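Actinorhodin polyketide putative beta-ketoacyl synthase 2 (Streptomyces coelicolor A3, PDB 1TQY) probably serves as the chain length factor that works with a ketosynthase to build the polyketide backbone of the antibiotic actinorhodin. Local coordinates at residues R45-I59 and A230-L242. Residues are numbered along the deposited sequence; the frame is centred on the assembly and turned at random.
Sequences RFDVSRYPATLAGQI and AAGYVPGEGGAIL. With NA (sodium ion), chain K.
Gly57 and Gly236 form a single parallel bridge, their CA atoms 3.9 Å apart: Gly57 N donates to Pro235 O (2.7 Å), and Gly57 O accepts from Glu237 N (3.0 Å). The bridge joins the edge of the two-stranded antiparallel pair 40-42/55-57 to the loop leading into strand 238-246. Just before it, CG1 of Val234 rests against the backbone, 3.6 Å from Ala56 CA, while Trp204 of helix 201-208 packs on Ala56. Past the bridge, Glu237 supplies the polar side-chain contact. With CG lodged between its own N and carbonyl carbon (chi1 74°) and the chain extended beyond, its carboxylate reaches along 57-59. Glu237 OE2 takes the N-H of Ile59 on its anti lone pair, 2.8 Å from Ile59 N and nearly straight at 170°. The Arg45 side chain runs in against that of Glu237 and grips the carboxylate end-on: NH2 meets Glu237 OE2 at 2.8 Å and NH1 meets Glu237 OE1 at 3.2 Å, both from the syn side but tilted out of the carboxylate plane, the two planes being 48° apart. Ser197 OG also bonds OE1. The Ile59 side chain crosses beside this acid, its CD1 4.0 Å from Gly238 CA. Gln58 turns its carbonyl O to the sodium ion, which Pro21 O and waters also bind. Four donors thus hold the two oxygens against rotation, and the guanidinium probably balances the buried negative charge beside the metal site.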
ATOM      1  N   ARG B  45      15.578  -2.200  23.318  1.00 27.84           N
ATOM      2  CA  ARG B  45      16.065  -1.421  22.185  1.00 28.70           C
ATOM      3  C   ARG B  45      16.464  -0.011  22.611  1.00 29.50           C
ATOM      4  O   ARG B  45      17.213   0.668  21.916  1.00 29.94           O
ATOM      5  CB  ARG B  45      14.987  -1.353  21.099  1.00 28.63           C
ATOM      6  CG  ARG B  45      14.627  -2.702  20.498  1.00 29.23           C
ATOM      7  CD  ARG B  45      15.830  -3.324  19.809  1.00 29.61           C
ATOM      8  NE  ARG B  45      15.694  -4.768  19.674  1.00 31.38           N
ATOM      9  CZ  ARG B  45      15.144  -5.383  18.635  1.00 33.51           C
ATOM     10  NH1 ARG B  45      14.671  -4.675  17.614  1.00 33.50           N
ATOM     11  NH2 ARG B  45      15.066  -6.708  18.623  1.00 32.35           N
ATOM     12  N   PHE B  46      15.954   0.415  23.764  1.00 28.94           N
ATOM     13  CA  PHE B  46      16.230   1.736  24.323  1.00 27.99           C
ATOM     14  C   PHE B  46      15.685   1.709  25.749  1.00 28.58           C
ATOM     15  O   PHE B  46      15.224   0.666  26.198  1.00 27.89           O
ATOM     16  CB  PHE B  46      15.538   2.813  23.484  1.00 26.93           C
ATOM     17  CG  PHE B  46      14.062   2.603  23.340  1.00 26.42           C
ATOM     18  CD1 PHE B  46      13.191   3.025  24.341  1.00 24.40           C
ATOM     19  CD2 PHE B  46      13.544   1.942  22.231  1.00 24.36           C
ATOM     20  CE1 PHE B  46      11.823   2.793  24.245  1.00 23.06           C
ATOM     21  CE2 PHE B  46      12.178   1.700  22.117  1.00 25.83           C
ATOM     22  CZ  PHE B  46      11.312   2.129  23.134  1.00 24.22           C
ATOM     23  N   ASP B  47      15.737   2.832  26.459  1.00 29.67           N
ATOM     24  CA  ASP B  47      15.262   2.894  27.850  1.00 31.01           C
ATOM     25  C   ASP B  47      13.748   3.115  27.964  1.00 30.33           C
ATOM     26  O   ASP B  47      13.297   4.256  28.011  1.00 31.17           O
ATOM     27  CB  ASP B  47      15.992   4.031  28.585  1.00 32.56           C
ATOM     28  CG  ASP B  47      15.850   3.949  30.101  1.00 34.12           C
ATOM     29  OD1 ASP B  47      14.943   3.240  30.587  1.00 35.27           O
ATOM     30  OD2 ASP B  47      16.644   4.608  30.805  1.00 36.28           O
ATOM     31  N   VAL B  48      12.970   2.035  28.029  1.00 30.29           N
ATOM     32  CA  VAL B  48      11.508   2.146  28.133  1.00 31.52           C
ATOM     33  C   VAL B  48      10.964   2.509  29.503  1.00 32.36           C
ATOM     34  O   VAL B  48       9.776   2.802  29.638  1.00 32.07           O
ATOM     35  CB  VAL B  48      10.774   0.838  27.751  1.00 32.83           C
ATOM     36  CG1 VAL B  48      10.557   0.773  26.274  1.00 34.19           C
ATOM     37  CG2 VAL B  48      11.543  -0.366  28.264  1.00 34.52           C
ATOM     38  N   SER B  49      11.812   2.473  30.524  1.00 33.31           N
ATOM     39  CA  SER B  49      11.372   2.791  31.876  1.00 34.10           C
ATOM     40  C   SER B  49      10.811   4.196  31.953  1.00 33.87           C
ATOM     41  O   SER B  49      10.146   4.551  32.920  1.00 36.40           O
ATOM     42  CB  SER B  49      12.540   2.689  32.854  1.00 34.69           C
ATOM     43  OG  SER B  49      13.464   3.746  32.638  1.00 35.10           O
ATOM     44  N   ARG B  50      11.088   5.011  30.949  1.00 32.78           N
ATOM     45  CA  ARG B  50      10.585   6.368  30.987  1.00 33.76           C
ATOM     46  C   ARG B  50       9.267   6.539  30.243  1.00 31.98           C
ATOM     47  O   ARG B  50       8.754   7.646  30.119  1.00 33.46           O
ATOM     48  CB  ARG B  50      11.642   7.325  30.447  1.00 37.48           C
ATOM     49  CG  ARG B  50      12.168   6.966  29.076  1.00 41.51           C
ATOM     50  CD  ARG B  50      13.510   7.604  28.849  1.00 45.99           C
ATOM     51  NE  ARG B  50      13.451   9.067  28.954  1.00 50.10           N
ATOM     52  CZ  ARG B  50      14.458   9.872  28.628  1.00 52.11           C
ATOM     53  NH1 ARG B  50      14.342  11.175  28.770  1.00 53.92           N
ATOM     54  NH2 ARG B  50      15.589   9.371  28.159  1.00 52.56           N
ATOM     55  N   TYR B  51       8.719   5.435  29.751  1.00 28.75           N
ATOM     56  CA  TYR B  51       7.444   5.458  29.036  1.00 27.23           C
ATOM     57  C   TYR B  51       6.425   4.565  29.744  1.00 27.68           C
ATOM     58  O   TYR B  51       6.796   3.629  30.453  1.00 26.07           O
ATOM     59  CB  TYR B  51       7.642   4.964  27.604  1.00 25.31           C
ATOM     60  CG  TYR B  51       8.624   5.786  26.821  1.00 25.48           C
ATOM     61  CD1 TYR B  51       8.323   7.086  26.430  1.00 23.74           C
ATOM     62  CD2 TYR B  51       9.871   5.266  26.480  1.00 26.60           C
ATOM     63  CE1 TYR B  51       9.244   7.845  25.716  1.00 26.73           C
ATOM     64  CE2 TYR B  51      10.794   6.017  25.770  1.00 27.51           C
ATOM     65  CZ  TYR B  51      10.476   7.303  25.391  1.00 26.42           C
ATOM     66  OH  TYR B  51      11.385   8.035  24.676  1.00 25.17           O
ATOM     67  N   PRO B  52       5.125   4.837  29.546  1.00 27.58           N
ATOM     68  CA  PRO B  52       4.024   4.074  30.151  1.00 27.92           C
ATOM     69  C   PRO B  52       4.032   2.589  29.799  1.00 27.97           C
ATOM     70  O   PRO B  52       3.873   1.738  30.666  1.00 27.53           O
ATOM     71  CB  PRO B  52       2.775   4.757  29.598  1.00 29.41           C
ATOM     72  CG  PRO B  52       3.228   6.141  29.308  1.00 28.07           C
ATOM     73  CD  PRO B  52       4.608   5.956  28.742  1.00 27.68           C
ATOM     74  N   ALA B  53       4.192   2.282  28.516  1.00 26.24           N
ATOM     75  CA  ALA B  53       4.225   0.898  28.063  1.00 24.50           C
ATOM     76  C   ALA B  53       5.685   0.471  28.031  1.00 24.70           C
ATOM     77  O   ALA B  53       6.546   1.253  27.631  1.00 23.35           O
ATOM     78  CB  ALA B  53       3.612   0.789  26.674  1.00 23.69           C
ATOM     79  N   THR B  54       5.962  -0.766  28.438  1.00 23.96           N
ATOM     80  CA  THR B  54       7.335  -1.253  28.482  1.00 24.90           C
ATOM     81  C   THR B  54       7.544  -2.653  27.935  1.00 22.96           C
ATOM     82  O   THR B  54       8.678  -3.123  27.841  1.00 21.26           O
ATOM     83  CB  THR B  54       7.849  -1.271  29.926  1.00 27.76           C
ATOM     84  OG1 THR B  54       7.047  -2.183  30.688  1.00 27.96           O
ATOM     85  CG2 THR B  54       7.760   0.107  30.544  1.00 27.27           C
ATOM     86  N   LEU B  55       6.459  -3.325  27.581  1.00 23.14           N
ATOM     87  CA  LEU B  55       6.561  -4.689  27.080  1.00 24.63           C
ATOM     88  C   LEU B  55       6.359  -4.789  25.576  1.00 24.94           C
ATOM     89  O   LEU B  55       5.543  -4.067  25.009  1.00 24.87           O
ATOM     90  CB  LEU B  55       5.536  -5.574  27.791  1.00 25.10           C
ATOM     91  CG  LEU B  55       5.708  -5.829  29.290  1.00 25.37           C
ATOM     92  CD1 LEU B  55       4.626  -6.806  29.739  1.00 24.56           C
ATOM     93  CD2 LEU B  55       7.087  -6.415  29.579  1.00 23.72           C
ATOM     94  N   ALA B  56       7.105  -5.690  24.944  1.00 23.23           N
ATOM     95  CA  ALA B  56       7.008  -5.899  23.508  1.00 24.94           C
ATOM     96  C   ALA B  56       7.547  -7.259  23.096  1.00 25.42           C
ATOM     97  O   ALA B  56       8.296  -7.897  23.839  1.00 25.05           O
ATOM     98  CB  ALA B  56       7.756  -4.808  22.762  1.00 23.20           C
ATOM     99  N   GLY B  57       7.137  -7.706  21.912  1.00 25.93           N
ATOM    100  CA  GLY B  57       7.609  -8.973  21.388  1.00 25.03           C
ATOM    101  C   GLY B  57       8.845  -8.719  20.539  1.00 26.59           C
ATOM    102  O   GLY B  57       8.736  -8.405  19.354  1.00 28.19           O
ATOM    103  N   GLN B  58      10.022  -8.844  21.142  1.00 27.02           N
ATOM    104  CA  GLN B  58      11.266  -8.627  20.417  1.00 27.44           C
ATOM    105  C   GLN B  58      11.876  -9.910  19.901  1.00 27.17           C
ATOM    106  O   GLN B  58      11.724 -10.970  20.506  1.00 25.65           O
ATOM    107  CB  GLN B  58      12.312  -7.968  21.309  1.00 25.90           C
ATOM    108  CG  GLN B  58      12.085  -6.525  21.643  1.00 25.72           C
ATOM    109  CD  GLN B  58      13.149  -5.995  22.600  1.00 26.36           C
ATOM    110  OE1 GLN B  58      13.123  -4.832  22.993  1.00 26.73           O
ATOM    111  NE2 GLN B  58      14.089  -6.856  22.978  1.00 27.35           N
ATOM    112  N   ILE B  59      12.556  -9.797  18.765  1.00 27.60           N
ATOM    113  CA  ILE B  59      13.273 -10.921  18.184  1.00 28.68           C
ATOM    114  C   ILE B  59      14.711 -10.602  18.598  1.00 29.02           C
ATOM    115  O   ILE B  59      15.275  -9.616  18.139  1.00 28.46           O
ATOM    116  CB  ILE B  59      13.157 -10.936  16.652  1.00 28.23           C
ATOM    117  CG1 ILE B  59      11.706 -11.232  16.245  1.00 27.76           C
ATOM    118  CG2 ILE B  59      14.114 -11.982  16.075  1.00 27.57           C
ATOM    119  CD1 ILE B  59      11.482 -11.256  14.741  1.00 26.97           C
ATOM    120  N   ALA B 230      -8.321  -8.366  30.157  1.00 28.43           N
ATOM    121  CA  ALA B 230      -7.757  -7.729  28.965  1.00 26.91           C
ATOM    122  C   ALA B 230      -7.533  -6.248  29.240  1.00 25.80           C
ATOM    123  O   ALA B 230      -8.435  -5.560  29.715  1.00 27.20           O
ATOM    124  CB  ALA B 230      -8.707  -7.890  27.780  1.00 24.63           C
ATOM    125  N   ALA B 231      -6.338  -5.749  28.945  1.00 23.69           N
ATOM    126  CA  ALA B 231      -6.045  -4.347  29.180  1.00 23.89           C
ATOM    127  C   ALA B 231      -5.134  -3.749  28.113  1.00 23.70           C
ATOM    128  O   ALA B 231      -4.293  -2.906  28.411  1.00 24.48           O
ATOM    129  CB  ALA B 231      -5.418  -4.172  30.564  1.00 23.41           C
ATOM    130  N   GLY B 232      -5.312  -4.178  26.868  1.00 23.51           N
ATOM    131  CA  GLY B 232      -4.493  -3.656  25.790  1.00 23.53           C
ATOM    132  C   GLY B 232      -3.634  -4.730  25.161  1.00 23.72           C
ATOM    133  O   GLY B 232      -3.415  -5.780  25.763  1.00 24.63           O
ATOM    134  N   TYR B 233      -3.140  -4.485  23.952  1.00 23.47           N
ATOM    135  CA  TYR B 233      -2.308  -5.473  23.292  1.00 22.22           C
ATOM    136  C   TYR B 233      -0.843  -5.128  23.496  1.00 23.20           C
ATOM    137  O   TYR B 233      -0.503  -3.990  23.831  1.00 22.59           O
ATOM    138  CB  TYR B 233      -2.639  -5.540  21.791  1.00 22.81           C
ATOM    139  CG  TYR B 233      -2.141  -4.371  20.965  1.00 23.31           C
ATOM    140  CD1 TYR B 233      -0.863  -4.385  20.392  1.00 21.99           C
ATOM    141  CD2 TYR B 233      -2.956  -3.256  20.740  1.00 22.12           C
ATOM    142  CE1 TYR B 233      -0.415  -3.318  19.611  1.00 22.45           C
ATOM    143  CE2 TYR B 233      -2.517  -2.185  19.965  1.00 21.68           C
ATOM    144  CZ  TYR B 233      -1.245  -2.222  19.400  1.00 21.45           C
ATOM    145  OH  TYR B 233      -0.819  -1.175  18.616  1.00 22.35           O
ATOM    146  N   VAL B 234       0.017  -6.127  23.329  1.00 21.69           N
ATOM    147  CA  VAL B 234       1.456  -5.923  23.439  1.00 21.92           C
ATOM    148  C   VAL B 234       1.992  -5.887  22.002  1.00 21.71           C
ATOM    149  O   VAL B 234       1.702  -6.783  21.217  1.00 22.73           O
ATOM    150  CB  VAL B 234       2.140  -7.086  24.217  1.00 21.78           C
ATOM    151  CG1 VAL B 234       3.660  -6.943  24.123  1.00 19.82           C
ATOM    152  CG2 VAL B 234       1.720  -7.043  25.705  1.00 22.37           C
ATOM    153  N   PRO B 235       2.744  -4.836  21.632  1.00 22.42           N
ATOM    154  CA  PRO B 235       3.308  -4.715  20.275  1.00 22.71           C
ATOM    155  C   PRO B 235       4.391  -5.779  20.084  1.00 22.44           C
ATOM    156  O   PRO B 235       4.983  -6.254  21.055  1.00 23.63           O
ATOM    157  CB  PRO B 235       3.944  -3.327  20.275  1.00 21.76           C
ATOM    158  CG  PRO B 235       3.279  -2.617  21.404  1.00 25.50           C
ATOM    159  CD  PRO B 235       3.086  -3.661  22.447  1.00 22.11           C
ATOM    160  N   GLY B 236       4.665  -6.138  18.837  1.00 21.53           N
ATOM    161  CA  GLY B 236       5.712  -7.108  18.562  1.00 21.75           C
ATOM    162  C   GLY B 236       6.363  -6.746  17.240  1.00 21.04           C
ATOM    163  O   GLY B 236       5.887  -5.842  16.561  1.00 20.47           O
ATOM    164  N   GLU B 237       7.453  -7.415  16.876  1.00 21.82           N
ATOM    165  CA  GLU B 237       8.113  -7.153  15.596  1.00 22.21           C
ATOM    166  C   GLU B 237       8.240  -8.499  14.917  1.00 23.07           C
ATOM    167  O   GLU B 237       8.379  -9.522  15.587  1.00 21.28           O
ATOM    168  CB  GLU B 237       9.508  -6.535  15.794  1.00 23.71           C
ATOM    169  CG  GLU B 237      10.562  -7.516  16.287  1.00 27.71           C
ATOM    170  CD  GLU B 237      11.951  -6.883  16.464  1.00 30.99           C
ATOM    171  OE1 GLU B 237      12.232  -5.830  15.842  1.00 32.18           O
ATOM    172  OE2 GLU B 237      12.771  -7.458  17.214  1.00 30.37           O
ATOM    173  N   GLY B 238       8.179  -8.514  13.592  1.00 24.06           N
ATOM    174  CA  GLY B 238       8.299  -9.772  12.887  1.00 23.71           C
ATOM    175  C   GLY B 238       7.126 -10.032  11.974  1.00 23.24           C
ATOM    176  O   GLY B 238       6.376  -9.122  11.618  1.00 23.72           O
ATOM    177  N   GLY B 239       6.976 -11.289  11.587  1.00 24.40           N
ATOM    178  CA  GLY B 239       5.889 -11.663  10.706  1.00 24.48           C
ATOM    179  C   GLY B 239       6.195 -12.918   9.922  1.00 24.74           C
ATOM    180  O   GLY B 239       6.895 -13.814  10.399  1.00 24.76           O
ATOM    181  N   ALA B 240       5.671 -12.987   8.706  1.00 24.31           N
ATOM    182  CA  ALA B 240       5.895 -14.151   7.873  1.00 23.58           C
ATOM    183  C   ALA B 240       5.755 -13.823   6.407  1.00 23.32           C
ATOM    184  O   ALA B 240       5.108 -12.854   6.024  1.00 24.31           O
ATOM    185  CB  ALA B 240       4.913 -15.244   8.246  1.00 24.29           C
ATOM    186  N   ILE B 241       6.391 -14.636   5.586  1.00 22.10           N
ATOM    187  CA  ILE B 241       6.303 -14.467   4.153  1.00 21.93           C
ATOM    188  C   ILE B 241       5.981 -15.868   3.676  1.00 23.92           C
ATOM    189  O   ILE B 241       6.509 -16.845   4.206  1.00 24.44           O
ATOM    190  CB  ILE B 241       7.644 -14.001   3.562  1.00 21.72           C
ATOM    191  CG1 ILE B 241       7.959 -12.569   4.034  1.00 21.78           C
ATOM    192  CG2 ILE B 241       7.599 -14.072   2.047  1.00 20.59           C
ATOM    193  CD1 ILE B 241       7.003 -11.487   3.515  1.00 19.99           C
ATOM    194  N   LEU B 242       5.080 -15.987   2.717  1.00 24.38           N
ATOM    195  CA  LEU B 242       4.759 -17.305   2.203  1.00 25.46           C
ATOM    196  C   LEU B 242       4.715 -17.308   0.696  1.00 24.61           C
ATOM    197  O   LEU B 242       4.541 -16.268   0.064  1.00 23.67           O
ATOM    198  CB  LEU B 242       3.438 -17.839   2.773  1.00 27.30           C
ATOM    199  CG  LEU B 242       2.402 -16.979   3.498  1.00 28.15           C
ATOM    200  CD1 LEU B 242       1.232 -17.895   3.871  1.00 25.65           C
ATOM    201  CD2 LEU B 242       2.996 -16.339   4.766  1.00 27.54           C
TER
HETATM  202 NA    NA K1091      11.890 -12.852  21.806  1.00 39.15          NA
HETATM  203  O   HOH W   1      11.979 -14.460  23.500  1.00 31.74           O
HETATM  204  O   HOH W   2      12.265 -10.830  23.971  1.00 38.31           O
HETATM  205  O   HOH W   3      13.377 -13.505  20.772  1.00 31.94           O